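Local structure of predicted protease of the collagenase family (Methanopyrus kandleri, 5D88) at residues H32-V37 with K74-S79. The protein is a zinc-binding TIM-barrel protein of the U32 peptidase family and probably hydrolyses peptide bonds. Numbering follows the deposited sequence.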
# COMPACT_ATOMS: atom_id res chain seq x y z
N HIS A 32 8.53 -22.24 -20.80
CA HIS A 32 7.65 -22.44 -21.95
C HIS A 32 7.05 -21.12 -22.43
O HIS A 32 6.89 -20.91 -23.64
CB HIS A 32 6.53 -23.43 -21.59
CG HIS A 32 5.49 -23.55 -22.66
ND1 HIS A 32 5.74 -24.14 -23.88
CD2 HIS A 32 4.20 -23.13 -22.69
CE1 HIS A 32 4.64 -24.09 -24.62
NE2 HIS A 32 3.70 -23.49 -23.92
N HIS A 33 6.68 -20.24 -21.50
CA HIS A 33 6.15 -18.91 -21.81
C HIS A 33 7.11 -18.13 -22.70
O HIS A 33 6.68 -17.32 -23.53
CB HIS A 33 5.91 -18.17 -20.49
CG HIS A 33 4.95 -17.01 -20.56
ND1 HIS A 33 4.90 -16.04 -19.56
CD2 HIS A 33 3.99 -16.67 -21.46
CE1 HIS A 33 3.97 -15.15 -19.86
NE2 HIS A 33 3.40 -15.51 -21.00
N LEU A 34 8.42 -18.36 -22.54
CA LEU A 34 9.42 -17.65 -23.32
C LEU A 34 9.25 -17.89 -24.82
O LEU A 34 9.51 -16.99 -25.63
CB LEU A 34 10.82 -18.08 -22.88
CG LEU A 34 12.02 -17.39 -23.56
CD1 LEU A 34 11.95 -15.88 -23.39
CD2 LEU A 34 13.35 -17.93 -23.01
N ASP A 35 8.84 -19.10 -25.20
CA ASP A 35 8.71 -19.43 -26.61
C ASP A 35 7.60 -18.65 -27.31
O ASP A 35 7.54 -18.66 -28.54
CB ASP A 35 8.43 -20.93 -26.79
CG ASP A 35 9.65 -21.80 -26.51
OD1 ASP A 35 10.76 -21.28 -26.27
OD2 ASP A 35 9.49 -23.03 -26.56
N THR A 36 6.71 -17.99 -26.56
CA THR A 36 5.62 -17.22 -27.14
C THR A 36 5.94 -15.73 -27.28
O THR A 36 5.16 -14.98 -27.88
CB THR A 36 4.35 -17.37 -26.29
OG1 THR A 36 4.43 -16.51 -25.14
CG2 THR A 36 4.16 -18.83 -25.85
N VAL A 37 7.06 -15.29 -26.75
CA VAL A 37 7.46 -13.89 -26.87
C VAL A 37 7.76 -13.59 -28.33
O VAL A 37 8.51 -14.34 -28.97
CB VAL A 37 8.68 -13.62 -26.00
CG1 VAL A 37 9.22 -12.20 -26.26
CG2 VAL A 37 8.33 -13.82 -24.54
N LYS A 74 18.85 -14.56 -23.22
CA LYS A 74 20.06 -13.90 -23.71
C LYS A 74 20.55 -14.54 -25.00
O LYS A 74 21.00 -13.84 -25.91
CB LYS A 74 21.14 -13.95 -22.64
CG LYS A 74 20.89 -13.03 -21.48
CD LYS A 74 21.86 -13.33 -20.36
CE LYS A 74 21.71 -12.39 -19.19
NZ LYS A 74 22.57 -11.20 -19.34
N ASP A 75 20.48 -15.87 -25.09
CA ASP A 75 20.85 -16.54 -26.34
C ASP A 75 20.08 -15.97 -27.51
O ASP A 75 20.61 -15.84 -28.62
CB ASP A 75 20.60 -18.04 -26.23
CG ASP A 75 21.74 -18.78 -25.58
OD1 ASP A 75 22.46 -18.17 -24.76
OD2 ASP A 75 21.92 -19.97 -25.89
N ARG A 76 18.81 -15.64 -27.29
CA ARG A 76 17.95 -15.10 -28.33
C ARG A 76 18.07 -13.59 -28.46
O ARG A 76 17.29 -12.97 -29.19
CB ARG A 76 16.50 -15.54 -28.04
CG ARG A 76 16.35 -17.08 -28.03
CD ARG A 76 14.95 -17.57 -27.63
NE ARG A 76 14.84 -19.03 -27.65
CZ ARG A 76 13.73 -19.70 -27.32
NH1 ARG A 76 12.64 -19.05 -26.94
NH2 ARG A 76 13.72 -21.03 -27.36
N GLY A 77 19.04 -12.98 -27.77
CA GLY A 77 19.32 -11.56 -27.88
C GLY A 77 18.32 -10.65 -27.21
O GLY A 77 18.27 -9.46 -27.52
N LEU A 78 17.50 -11.18 -26.30
CA LEU A 78 16.57 -10.37 -25.54
C LEU A 78 17.26 -9.74 -24.34
O LEU A 78 18.05 -10.40 -23.66
CB LEU A 78 15.39 -11.23 -25.07
CG LEU A 78 14.46 -11.72 -26.18
CD1 LEU A 78 13.62 -12.91 -25.74
CD2 LEU A 78 13.55 -10.58 -26.61
N SER A 79 16.97 -8.47 -24.09
CA SER A 79 17.31 -7.88 -22.81
C SER A 79 16.43 -8.51 -21.72
O SER A 79 15.36 -9.05 -22.00
CB SER A 79 17.12 -6.36 -22.83
OG SER A 79 17.97 -5.78 -23.80
O HOH W 1 11.69 -16.44 -27.35
O HOH W 2 12.27 -24.12 -26.75
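R76 reaches D35 with a side chain extended from CG to NE, and both terminal nitrogens close on the single oxygen OD1. R76 NH1 donates to D35 OD1 at 3.0 Å on the anti side and R76 NH2 to the same oxygen at 3.2 Å on the syn side. OD1 lies almost in the guanidinium plane, but both nitrogens come from one face of the carboxylate, whose plane is turned 31° from that of the guanidinium. R31 forms a second salt bridge to D35 OD1, and the shared negative charge probably eases the closeness of the two arginines. D35 OD2 instead accepts from a water 3.0 Å away; this water in turn accepts a weak hydrogen bond from R76 NH2. A second water joins the turn to the arginine, donating to L34 O at 2.8 Å and accepting from R76 NH1. Within the turn region, H33 O accepts from both T36 N and T36 OG1. Beneath the polar layer, L34 CD1 meets L78 CD1 at 4.1 Å, and L34, V37 and L78 all pack on I44 of strand 43-47. The type I turn L34-V37 is thereby tied to the Schellman motif at G77 that ends helix 63-75, just before strand 79-83 of the TIM barrel.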